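Local structure of HD domain-containing protein (Aquifex aeolicus, 2HEK) at residues A[27-30]-A[31-34]; A[48-51]-A[52-55]; A[163-166]-A[167-171]. The protein is of unknown function but carries an HD domain with bound zinc and a distant GDP site, and may act as a dGTPase. One frame throughout, in Å; residues are numbered along the deposited sequence.

Contact 1: residues A[27-30]-A[31-34]. With GDP (guanosine-5'-diphosphate), chain H.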
ATOM      1  N   PRO A  27      31.616  15.633   6.206  1.00 39.86           N
ATOM      2  CA  PRO A  27      31.181  14.715   7.292  1.00 37.63           C
ATOM      3  C   PRO A  27      29.735  14.185   7.132  1.00 34.35           C
ATOM      4  O   PRO A  27      29.433  13.073   7.580  1.00 33.01           O
ATOM      5  CB  PRO A  27      31.288  15.580   8.549  1.00 38.11           C
ATOM      6  CG  PRO A  27      32.313  16.669   8.167  1.00 39.52           C
ATOM      7  CD  PRO A  27      31.974  16.967   6.729  1.00 40.31           C
ATOM      8  N   PHE A  28      28.861  14.958   6.501  1.00 30.24           N
ATOM      9  CA  PHE A  28      27.515  14.454   6.231  1.00 31.79           C
ATOM     10  C   PHE A  28      27.531  13.477   5.049  1.00 32.64           C
ATOM     11  O   PHE A  28      26.891  12.415   5.096  1.00 31.60           O
ATOM     12  CB  PHE A  28      26.490  15.581   6.035  1.00 29.54           C
ATOM     13  CG  PHE A  28      25.060  15.111   6.097  1.00 31.43           C
ATOM     14  CD1 PHE A  28      24.347  15.166   7.301  1.00 32.76           C
ATOM     15  CD2 PHE A  28      24.420  14.618   4.968  1.00 29.99           C
ATOM     16  CE1 PHE A  28      23.033  14.701   7.378  1.00 32.95           C
ATOM     17  CE2 PHE A  28      23.073  14.186   5.026  1.00 30.17           C
ATOM     18  CZ  PHE A  28      22.387  14.227   6.229  1.00 29.81           C
ATOM     19  N   GLN A  29      28.294  13.789   4.012  1.00 31.68           N
ATOM     20  CA  GLN A  29      28.348  12.875   2.852  1.00 34.02           C
ATOM     21  C   GLN A  29      28.922  11.493   3.217  1.00 34.69           C
ATOM     22  O   GLN A  29      28.516  10.475   2.656  1.00 33.12           O
ATOM     23  CB  GLN A  29      29.124  13.500   1.671  1.00 32.70           C
ATOM     24  CG  GLN A  29      28.417  14.675   1.062  1.00 33.51           C
ATOM     25  CD  GLN A  29      27.233  14.262   0.175  1.00 34.92           C
ATOM     26  OE1 GLN A  29      27.297  13.251  -0.504  1.00 37.78           O
ATOM     27  NE2 GLN A  29      26.176  15.050   0.174  1.00 32.29           N
ATOM     28  N   ARG A  30      29.847  11.454   4.176  1.00 33.29           N
ATOM     29  CA  ARG A  30      30.349  10.204   4.744  1.00 32.88           C
ATOM     30  C   ARG A  30      29.214   9.217   5.105  1.00 32.05           C
ATOM     31  O   ARG A  30      29.351   7.968   5.001  1.00 29.28           O
ATOM     32  CB  ARG A  30      31.155  10.538   6.031  1.00 33.71           C
ATOM     33  CG  ARG A  30      31.642   9.308   6.800  1.00 37.20           C
ATOM     34  CD  ARG A  30      32.394   9.655   8.110  1.00 34.82           C
ATOM     35  NE  ARG A  30      32.488   8.426   8.870  1.00 39.60           N
ATOM     36  CZ  ARG A  30      31.577   8.019   9.762  1.00 41.42           C
ATOM     37  NH1 ARG A  30      30.542   8.781  10.092  1.00 40.22           N
ATOM     38  NH2 ARG A  30      31.731   6.853  10.362  1.00 42.47           N
ATOM     39  N   LEU A  31      28.099   9.763   5.570  1.00 27.71           N
ATOM     40  CA  LEU A  31      27.035   8.895   6.043  1.00 27.69           C
ATOM     41  C   LEU A  31      26.453   8.050   4.898  1.00 27.32           C
ATOM     42  O   LEU A  31      25.907   7.004   5.161  1.00 29.07           O
ATOM     43  CB  LEU A  31      25.953   9.712   6.736  1.00 26.12           C
ATOM     44  CG  LEU A  31      26.376  10.457   8.012  1.00 27.93           C
ATOM     45  CD1 LEU A  31      25.180  11.225   8.509  1.00 30.11           C
ATOM     46  CD2 LEU A  31      26.911   9.525   9.094  1.00 29.89           C
ATOM     47  N   ARG A  32      26.602   8.496   3.645  1.00 30.67           N
ATOM     48  CA  ARG A  32      26.190   7.709   2.445  1.00 30.68           C
ATOM     49  C   ARG A  32      26.969   6.406   2.366  1.00 29.87           C
ATOM     50  O   ARG A  32      26.605   5.556   1.605  1.00 30.40           O
ATOM     51  CB  ARG A  32      26.538   8.452   1.147  1.00 32.34           C
ATOM     52  CG  ARG A  32      25.550   9.453   0.723  1.00 36.24           C
ATOM     53  CD  ARG A  32      25.806   9.996  -0.624  1.00 35.60           C
ATOM     54  NE  ARG A  32      24.493  10.123  -1.232  1.00 37.82           N
ATOM     55  CZ  ARG A  32      23.998  11.241  -1.695  1.00 37.93           C
ATOM     56  NH1 ARG A  32      24.745  12.339  -1.691  1.00 39.31           N
ATOM     57  NH2 ARG A  32      22.775  11.238  -2.194  1.00 36.71           N
ATOM     58  N   TYR A  33      28.066   6.275   3.108  1.00 31.28           N
ATOM     59  CA  TYR A  33      28.962   5.099   2.980  1.00 31.22           C
ATOM     60  C   TYR A  33      28.954   4.226   4.251  1.00 31.21           C
ATOM     61  O   TYR A  33      29.860   3.410   4.499  1.00 31.81           O
ATOM     62  CB  TYR A  33      30.366   5.548   2.491  1.00 36.29           C
ATOM     63  CG  TYR A  33      30.202   6.400   1.231  1.00 37.30           C
ATOM     64  CD1 TYR A  33      29.875   5.798   0.004  1.00 38.63           C
ATOM     65  CD2 TYR A  33      30.279   7.785   1.282  1.00 35.74           C
ATOM     66  CE1 TYR A  33      29.663   6.548  -1.157  1.00 39.61           C
ATOM     67  CE2 TYR A  33      30.044   8.574   0.102  1.00 39.98           C
ATOM     68  CZ  TYR A  33      29.740   7.929  -1.109  1.00 40.97           C
ATOM     69  OH  TYR A  33      29.476   8.652  -2.283  1.00 40.96           O
ATOM     70  N   VAL A  34      27.882   4.382   5.026  1.00 31.37           N
ATOM     71  CA  VAL A  34      27.672   3.629   6.268  1.00 30.89           C
ATOM     72  C   VAL A  34      26.228   3.109   6.238  1.00 28.81           C
ATOM     73  O   VAL A  34      25.297   3.893   6.404  1.00 27.70           O
ATOM     74  CB  VAL A  34      27.827   4.541   7.540  1.00 31.33           C
ATOM     75  CG1 VAL A  34      27.529   3.750   8.838  1.00 28.84           C
ATOM     76  CG2 VAL A  34      29.233   5.214   7.639  1.00 35.34           C
TER
HETATM   77  PB  GDP H 402      20.414  20.878  -9.971  1.00115.34           P
HETATM   78  O1B GDP H 402      19.560  20.109 -10.963  1.00114.70           O
HETATM   79  O2B GDP H 402      20.610  22.294 -10.483  1.00115.53           O
HETATM   80  O3B GDP H 402      19.699  20.945  -8.632  1.00115.39           O
HETATM   81  O3A GDP H 402      21.866  20.160  -9.814  1.00112.07           O
HETATM   82  PA  GDP H 402      22.241  19.174  -8.579  1.00108.35           P
HETATM   83  O1A GDP H 402      22.098  19.882  -7.245  1.00109.05           O
HETATM   84  O2A GDP H 402      23.630  18.590  -8.704  1.00107.95           O
HETATM   85  O5' GDP H 402      21.137  18.008  -8.734  1.00103.39           O
HETATM   86  C5' GDP H 402      21.046  16.927  -7.816  1.00 95.41           C
HETATM   87  C4' GDP H 402      19.597  16.812  -7.369  1.00 88.85           C
HETATM   88  O4' GDP H 402      19.453  15.548  -6.728  1.00 85.52           O
HETATM   89  C3' GDP H 402      19.205  17.887  -6.354  1.00 86.62           C
HETATM   90  O3' GDP H 402      18.252  18.819  -6.888  1.00 85.03           O
HETATM   91  C2' GDP H 402      18.631  17.125  -5.169  1.00 84.82           C
HETATM   92  O2' GDP H 402      17.204  17.179  -5.198  1.00 85.02           O
HETATM   93  C1' GDP H 402      19.079  15.678  -5.355  1.00 72.30           C
HETATM   94  N9  GDP H 402      20.220  15.286  -4.466  1.00 71.57           N
HETATM   95  C8  GDP H 402      20.458  14.031  -4.024  1.00 67.41           C
HETATM   96  N7  GDP H 402      21.557  13.958  -3.225  1.00 75.56           N
HETATM   97  C5  GDP H 402      22.056  15.206  -3.135  1.00 74.83           C
HETATM   98  C6  GDP H 402      23.200  15.858  -2.455  1.00 74.85           C
HETATM   99  O6  GDP H 402      23.991  15.206  -1.764  1.00 81.02           O
HETATM  100  N1  GDP H 402      23.367  17.178  -2.615  1.00 82.82           N
HETATM  101  C2  GDP H 402      22.546  17.941  -3.371  1.00 81.71           C
HETATM  102  N2  GDP H 402      22.783  19.271  -3.488  1.00 79.31           N
HETATM  103  N3  GDP H 402      21.479  17.417  -4.029  1.00 70.63           N
HETATM  104  C4  GDP H 402      21.181  16.081  -3.955  1.00 81.82           C
HETATM  105  O   HOH W   1      29.253  11.365  -1.939  1.00 46.72           O

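Contact 2: residues A[48-51]-A[52-55]. With ZN (zinc ion), chain D; PO4 (phosphate ion), chain C.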
ATOM      1  N   GLN A  48      19.881  -2.195   2.386  1.00 23.78           N
ATOM      2  CA  GLN A  48      21.030  -1.441   1.838  1.00 24.40           C
ATOM      3  C   GLN A  48      20.973   0.045   2.194  1.00 24.34           C
ATOM      4  O   GLN A  48      21.856   0.791   1.820  1.00 24.45           O
ATOM      5  CB  GLN A  48      21.024  -1.575   0.300  1.00 24.37           C
ATOM      6  CG  GLN A  48      21.138  -3.022  -0.204  1.00 26.85           C
ATOM      7  CD  GLN A  48      22.521  -3.553  -0.001  1.00 30.39           C
ATOM      8  OE1 GLN A  48      22.723  -4.734   0.100  1.00 39.36           O
ATOM      9  NE2 GLN A  48      23.481  -2.670   0.077  1.00 26.96           N
ATOM     10  N   HIS A  49      19.920   0.475   2.892  1.00 23.56           N
ATOM     11  CA  HIS A  49      19.745   1.907   3.199  1.00 24.13           C
ATOM     12  C   HIS A  49      20.881   2.404   4.113  1.00 26.12           C
ATOM     13  O   HIS A  49      21.462   1.610   4.922  1.00 26.69           O
ATOM     14  CB  HIS A  49      18.392   2.160   3.868  1.00 22.62           C
ATOM     15  CG  HIS A  49      18.074   1.185   4.973  1.00 25.30           C
ATOM     16  ND1 HIS A  49      17.701   1.581   6.248  1.00 28.46           N
ATOM     17  CD2 HIS A  49      18.063  -0.167   4.983  1.00 21.37           C
ATOM     18  CE1 HIS A  49      17.470   0.512   6.990  1.00 22.70           C
ATOM     19  NE2 HIS A  49      17.710  -0.562   6.254  1.00 26.77           N
ATOM     20  N   THR A  50      21.225   3.693   3.971  1.00 23.77           N
ATOM     21  CA  THR A  50      22.362   4.251   4.711  1.00 25.02           C
ATOM     22  C   THR A  50      21.958   5.311   5.714  1.00 25.08           C
ATOM     23  O   THR A  50      20.790   5.757   5.731  1.00 25.33           O
ATOM     24  CB  THR A  50      23.425   4.845   3.764  1.00 28.41           C
ATOM     25  OG1 THR A  50      22.983   6.126   3.326  1.00 28.41           O
ATOM     26  CG2 THR A  50      23.630   3.975   2.535  1.00 29.60           C
ATOM     27  N   ARG A  51      22.913   5.695   6.574  1.00 24.71           N
ATOM     28  CA  ARG A  51      22.672   6.739   7.597  1.00 23.92           C
ATOM     29  C   ARG A  51      22.339   8.105   6.982  1.00 24.36           C
ATOM     30  O   ARG A  51      21.643   8.935   7.600  1.00 27.24           O
ATOM     31  CB  ARG A  51      23.892   6.826   8.537  1.00 23.45           C
ATOM     32  CG  ARG A  51      23.911   5.558   9.397  1.00 26.42           C
ATOM     33  CD  ARG A  51      24.533   5.759  10.762  1.00 35.23           C
ATOM     34  NE  ARG A  51      24.350   4.518  11.524  1.00 37.80           N
ATOM     35  CZ  ARG A  51      23.292   4.203  12.270  1.00 40.95           C
ATOM     36  NH1 ARG A  51      22.268   5.040  12.448  1.00 40.51           N
ATOM     37  NH2 ARG A  51      23.268   3.015  12.859  1.00 43.49           N
ATOM     38  N   PHE A  52      22.775   8.294   5.737  1.00 25.98           N
ATOM     39  CA  PHE A  52      22.483   9.535   4.961  1.00 26.72           C
ATOM     40  C   PHE A  52      20.993   9.693   4.771  1.00 25.31           C
ATOM     41  O   PHE A  52      20.400  10.709   5.166  1.00 26.70           O
ATOM     42  CB  PHE A  52      23.223   9.499   3.621  1.00 27.00           C
ATOM     43  CG  PHE A  52      23.053  10.746   2.769  1.00 27.14           C
ATOM     44  CD1 PHE A  52      24.011  11.754   2.802  1.00 25.93           C
ATOM     45  CD2 PHE A  52      21.989  10.861   1.872  1.00 24.61           C
ATOM     46  CE1 PHE A  52      23.891  12.892   1.994  1.00 27.14           C
ATOM     47  CE2 PHE A  52      21.821  12.001   1.072  1.00 26.16           C
ATOM     48  CZ  PHE A  52      22.803  13.051   1.144  1.00 27.98           C
ATOM     49  N   GLU A  53      20.340   8.690   4.196  1.00 24.11           N
ATOM     50  CA  GLU A  53      18.896   8.817   3.992  1.00 23.73           C
ATOM     51  C   GLU A  53      18.134   8.854   5.292  1.00 21.07           C
ATOM     52  O   GLU A  53      17.116   9.560   5.397  1.00 23.48           O
ATOM     53  CB  GLU A  53      18.339   7.682   3.122  1.00 26.71           C
ATOM     54  CG  GLU A  53      19.048   7.502   1.764  1.00 29.88           C
ATOM     55  CD  GLU A  53      20.191   6.491   1.824  1.00 32.21           C
ATOM     56  OE1 GLU A  53      19.926   5.261   1.976  1.00 31.26           O
ATOM     57  OE2 GLU A  53      21.351   6.943   1.702  1.00 35.38           O
ATOM     58  N   HIS A  54      18.551   8.029   6.254  1.00 23.17           N
ATOM     59  CA  HIS A  54      17.960   8.052   7.603  1.00 26.73           C
ATOM     60  C   HIS A  54      18.009   9.486   8.202  1.00 25.79           C
ATOM     61  O   HIS A  54      17.008   9.991   8.718  1.00 22.76           O
ATOM     62  CB  HIS A  54      18.682   7.057   8.538  1.00 23.21           C
ATOM     63  CG  HIS A  54      18.271   7.176   9.974  1.00 24.83           C
ATOM     64  ND1 HIS A  54      16.948   7.108  10.376  1.00 23.81           N
ATOM     65  CD2 HIS A  54      19.006   7.350  11.106  1.00 24.23           C
ATOM     66  CE1 HIS A  54      16.890   7.249  11.691  1.00 25.88           C
ATOM     67  NE2 HIS A  54      18.123   7.399  12.153  1.00 23.18           N
ATOM     68  N   SER A  55      19.159  10.153   8.105  1.00 28.04           N
ATOM     69  CA  SER A  55      19.289  11.530   8.652  1.00 25.99           C
ATOM     70  C   SER A  55      18.344  12.531   7.988  1.00 25.75           C
ATOM     71  O   SER A  55      17.779  13.381   8.681  1.00 26.53           O
ATOM     72  CB  SER A  55      20.740  12.028   8.548  1.00 29.29           C
ATOM     73  OG  SER A  55      21.599  11.189   9.310  1.00 27.16           O
TER
HETATM   74 ZN    ZN D 602      19.417   7.666  14.002  0.50 59.51          ZN
HETATM   75  P   PO4 C 501      20.596   6.047  15.703  1.00 63.43           P
HETATM   76  O1  PO4 C 501      21.700   7.086  15.672  1.00 66.11           O
HETATM   77  O2  PO4 C 501      20.050   5.777  14.324  1.00 61.91           O
HETATM   78  O3  PO4 C 501      21.154   4.760  16.289  1.00 67.23           O
HETATM   79  O4  PO4 C 501      19.528   6.494  16.642  1.00 61.17           O
HETATM   80  O   HOH W   2      19.482   9.931  13.615  1.00 58.17           O

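Contact 3: residues A[163-166]-A[167-171]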
ATOM      1  N   MET A 163      11.106   6.909  14.993  1.00 27.56           N
ATOM      2  CA  MET A 163      10.040   6.865  14.038  1.00 28.52           C
ATOM      3  C   MET A 163      10.611   6.651  12.635  1.00 27.41           C
ATOM      4  O   MET A 163      10.052   5.875  11.848  1.00 27.58           O
ATOM      5  CB  MET A 163       9.220   8.146  14.106  1.00 27.37           C
ATOM      6  CG  MET A 163       8.151   8.155  15.191  1.00 28.05           C
ATOM      7  SD  MET A 163       6.832   9.342  14.839  1.00 32.40           S
ATOM      8  CE  MET A 163       6.174   9.590  16.484  1.00 29.87           C
ATOM      9  N   ASP A 164      11.718   7.299  12.328  1.00 21.97           N
ATOM     10  CA  ASP A 164      12.247   7.097  10.989  1.00 24.09           C
ATOM     11  C   ASP A 164      12.898   5.741  10.849  1.00 24.86           C
ATOM     12  O   ASP A 164      12.635   5.029   9.875  1.00 24.93           O
ATOM     13  CB  ASP A 164      13.257   8.148  10.532  1.00 23.32           C
ATOM     14  CG  ASP A 164      13.685   7.896   9.088  1.00 25.92           C
ATOM     15  OD1 ASP A 164      14.783   7.329   8.876  1.00 25.82           O
ATOM     16  OD2 ASP A 164      12.935   8.278   8.179  1.00 25.49           O
ATOM     17  N   TYR A 165      13.792   5.330  11.778  1.00 24.94           N
ATOM     18  CA  TYR A 165      14.470   4.071  11.493  1.00 27.42           C
ATOM     19  C   TYR A 165      13.548   2.859  11.567  1.00 25.84           C
ATOM     20  O   TYR A 165      13.750   1.911  10.810  1.00 27.13           O
ATOM     21  CB  TYR A 165      15.784   3.914  12.283  1.00 27.14           C
ATOM     22  CG  TYR A 165      15.756   3.646  13.767  1.00 29.97           C
ATOM     23  CD1 TYR A 165      15.092   2.551  14.290  1.00 29.31           C
ATOM     24  CD2 TYR A 165      16.395   4.535  14.636  1.00 30.71           C
ATOM     25  CE1 TYR A 165      15.080   2.341  15.673  1.00 30.03           C
ATOM     26  CE2 TYR A 165      16.381   4.342  16.026  1.00 31.49           C
ATOM     27  CZ  TYR A 165      15.717   3.238  16.541  1.00 30.78           C
ATOM     28  OH  TYR A 165      15.692   3.024  17.900  1.00 34.68           O
ATOM     29  N   LEU A 166      12.542   2.860  12.444  1.00 23.58           N
ATOM     30  CA  LEU A 166      11.655   1.692  12.505  1.00 26.62           C
ATOM     31  C   LEU A 166      10.967   1.507  11.169  1.00 21.81           C
ATOM     32  O   LEU A 166      10.938   0.403  10.627  1.00 23.56           O
ATOM     33  CB  LEU A 166      10.603   1.796  13.622  1.00 23.85           C
ATOM     34  CG  LEU A 166      11.144   1.664  15.056  1.00 26.73           C
ATOM     35  CD1 LEU A 166       9.984   2.020  16.027  1.00 28.60           C
ATOM     36  CD2 LEU A 166      11.713   0.224  15.311  1.00 22.07           C
ATOM     37  N   ARG A 167      10.413   2.596  10.638  1.00 27.47           N
ATOM     38  CA  ARG A 167       9.744   2.579   9.306  1.00 21.18           C
ATOM     39  C   ARG A 167      10.705   2.277   8.153  1.00 23.97           C
ATOM     40  O   ARG A 167      10.392   1.496   7.232  1.00 22.59           O
ATOM     41  CB  ARG A 167       8.964   3.899   9.071  1.00 31.14           C
ATOM     42  CG  ARG A 167       8.233   4.053   7.678  1.00 22.73           C
ATOM     43  CD  ARG A 167       7.257   5.395   7.491  1.00 33.51           C
ATOM     44  NE  ARG A 167       6.461   5.184   6.293  1.00 27.56           N
ATOM     45  CZ  ARG A 167       5.412   5.912   5.995  1.00 39.65           C
ATOM     46  NH1 ARG A 167       5.030   6.888   6.821  1.00 37.91           N
ATOM     47  NH2 ARG A 167       4.731   5.654   4.898  1.00 40.67           N
ATOM     48  N   ARG A 168      11.875   2.905   8.141  1.00 21.51           N
ATOM     49  CA  ARG A 168      12.809   2.688   7.051  1.00 22.37           C
ATOM     50  C   ARG A 168      13.384   1.242   7.085  1.00 24.80           C
ATOM     51  O   ARG A 168      13.522   0.582   6.033  1.00 22.50           O
ATOM     52  CB  ARG A 168      13.943   3.752   7.119  1.00 22.47           C
ATOM     53  CG  ARG A 168      14.929   3.766   5.902  1.00 23.99           C
ATOM     54  CD  ARG A 168      15.935   4.994   5.947  1.00 24.42           C
ATOM     55  NE  ARG A 168      15.140   6.213   6.150  1.00 22.79           N
ATOM     56  CZ  ARG A 168      14.556   6.900   5.178  1.00 22.19           C
ATOM     57  NH1 ARG A 168      14.734   6.565   3.895  1.00 21.25           N
ATOM     58  NH2 ARG A 168      13.791   7.921   5.495  1.00 24.36           N
ATOM     59  N   ASP A 169      13.734   0.761   8.289  1.00 22.84           N
ATOM     60  CA  ASP A 169      14.241  -0.601   8.460  1.00 22.49           C
ATOM     61  C   ASP A 169      13.192  -1.592   7.962  1.00 22.50           C
ATOM     62  O   ASP A 169      13.540  -2.517   7.246  1.00 23.41           O
ATOM     63  CB  ASP A 169      14.628  -0.888   9.922  1.00 21.74           C
ATOM     64  CG  ASP A 169      15.835  -0.048  10.402  1.00 24.90           C
ATOM     65  OD1 ASP A 169      16.485   0.627   9.586  1.00 26.58           O
ATOM     66  OD2 ASP A 169      16.127  -0.055  11.613  1.00 26.83           O
ATOM     67  N   ALA A 170      11.913  -1.356   8.277  1.00 20.44           N
ATOM     68  CA  ALA A 170      10.829  -2.273   7.857  1.00 22.99           C
ATOM     69  C   ALA A 170      10.704  -2.228   6.341  1.00 22.28           C
ATOM     70  O   ALA A 170      10.544  -3.243   5.710  1.00 25.03           O
ATOM     71  CB  ALA A 170       9.518  -1.870   8.472  1.00 19.35           C
ATOM     72  N   TYR A 171      10.766  -1.031   5.767  1.00 27.13           N
ATOM     73  CA  TYR A 171      10.565  -0.824   4.333  1.00 24.51           C
ATOM     74  C   TYR A 171      11.650  -1.543   3.538  1.00 22.98           C
ATOM     75  O   TYR A 171      11.367  -2.189   2.534  1.00 22.55           O
ATOM     76  CB  TYR A 171      10.610   0.693   4.022  1.00 23.46           C
ATOM     77  CG  TYR A 171      10.286   1.043   2.587  1.00 19.09           C
ATOM     78  CD1 TYR A 171       8.952   1.230   2.186  1.00 25.03           C
ATOM     79  CD2 TYR A 171      11.325   1.228   1.627  1.00 21.92           C
ATOM     80  CE1 TYR A 171       8.631   1.550   0.845  1.00 21.75           C
ATOM     81  CE2 TYR A 171      11.029   1.610   0.305  1.00 22.35           C
ATOM     82  CZ  TYR A 171       9.653   1.756  -0.064  1.00 21.60           C
ATOM     83  OH  TYR A 171       9.297   2.066  -1.363  1.00 22.94           O
TER

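Contact 1: residues A[27-30]-A[31-34]
Q29 and R32 belong to the guanine end of a GDP pocket, placed where helix 26-29 runs into the loop that leads to helix 51-69. Their side chains lie side by side and point the same way, with the amide and guanidinium planes 45° apart. R32 NH1 donates to Q29 OE1 at 3.0 Å, lying in the carbonyl plane on a lone pair, and the oxygen in turn sits at the edge of the guanidinium. The same NH1 reaches O6 of GDP at 3.0 Å, while R32 NH2 runs almost straight to N7 of GDP (3.2 Å, 177°). Q29 NE2 adds a second donor to O6 at 2.9 Å. Bending at its second torsion (chi2 -76°) turns the Q29 amide alongside the arginine. Around this pair, F52 makes a cation-pi contact with R32, and K3 and D24 also hydrogen-bond to the nucleotide. A water links Q29 OE1 to Y33 OH, which also bonds to Y41 of the second subunit. Behind the pocket, successive backbone bonds span three residues each: L31 N to F28 O, R32 N to Q29 O, and Y33 N to R30 O at 2.8 Å. L31 CD1 lies over one face of the F28 ring, offset toward its rim, 4.2 Å from F28 CD1. On the other flank, R30 extends with V34 CG2 over one face of its guanidinium, 4.0 Å from R30 NH2; its strongest polar partner is H88 O. A bidentate arginine that donates to O6 and N7 together is a classic reader of the Hoogsteen edge of guanine.

Contact 2: residues A[48-51]-A[52-55]
R51 and H54 meet round one phosphate oxygen, the arginine directly and the histidine through the zinc it shares. This O2 lies at the edge of the R51 guanidinium, near the plane, and accepts from R51 NH1 at 3.0 Å; H54 CD2 stands obliquely to that guanidinium, 4.2 Å from NH1. The H54 imidazole points NE2 at zinc (2.3 Å), which also holds phosphate O2, a water and D161, while its ND1 bonds to D164. CG of H54 is anti to the backbone N (chi1 171°), swinging the ring out to the metal. The phosphate probably comes from the crystallisation liquor, and R51 NH1 also forms a salt bridge with D85. At the start of helix 51-69, T50 is the N-cap and makes a capping box with E53: T50 N donates to E53 OE1 (2.9 Å, 170°), meeting the oxygen from above the carboxylate plane, and T50 OG1 takes a weak bond from F52 N at 3.2 Å. The E53 chain bends at chi2 (92°) to fold back to the cap. One turn on, R51 O is gripped twice, by S55 N and S55 OG, each at 2.8 Å and from opposite faces of the carbonyl plane.

Contact 3: residues A[163-166]-A[167-171]
D164 and R168, one turn apart on helix 160-173, meet with their charged groups nearly coplanar: the carboxylate and guanidinium planes differ by 25°. The arginine comes side-on, giving two nitrogens to two oxygens. R168 NE donates to D164 OD1 at 3.0 Å, on the syn side and 16° out of the carboxylate plane; R168 NH2 reaches the syn lone pair of D164 OD2 at 2.8 Å. Both oxygens lie close to the guanidinium plane, at its edge. This geometry comes from a bend in the arginine, whose first two torsions are extended before chi3 (-51°) turns NE and NH2 to face the carboxylate edge-on. The backbone of the pair joins as well, R168 N donating to D164 O at 2.8 Å. R168 NH2 has a second salt bridge, to D7, and D164 OD2 also takes a bond from Y10 OH, which ties the strand 2-7 region to this helix.

A different face of the helix carries Y165 and D169. The tyrosine has CG between its backbone N and carbonyl carbon, which sets the ring beside D169, but the detail of their approach is doubtful because the aspartate crowds Y165 O too closely in the model. D169 OD2 looks elsewhere for its polar partner, to Y221 OH on helix 203-221. The turn continues with A170 N donating to L166 O at 3.1 Å, and past it Y171 stacks on Y171 of the second subunit.

Paired twice by R168 and met again by Y10, the buried D164 carboxylate would be expected to stay ionised and to be held against rotation, consistent with a second-shell residue that, through OD1, orients the zinc ligand H54.

In the fold
Contact 2 stands between the other two and touches both. Its centre lies 9 Å from that of contact 1, where V34 O and R51 N are 3.0 Å apart, probably hydrogen-bonded, and 10 Å from that of contact 3, where H54 ND1 meets D164 OD1 at 2.6 Å. Contacts 1 and 3 do not touch; their centres are 19 Å apart. Helix 51-69 thus turns two ways: F52 borders the GDP pocket of contact 1, while H54 binds zinc with D161 on helix 160-173, the helix of contact 3. H54, H84, D85 and D161 are consistent with the metal-binding signature of HD domains. The L31 side chain is about 9 Å from zinc, and all three contacts touch the second subunit.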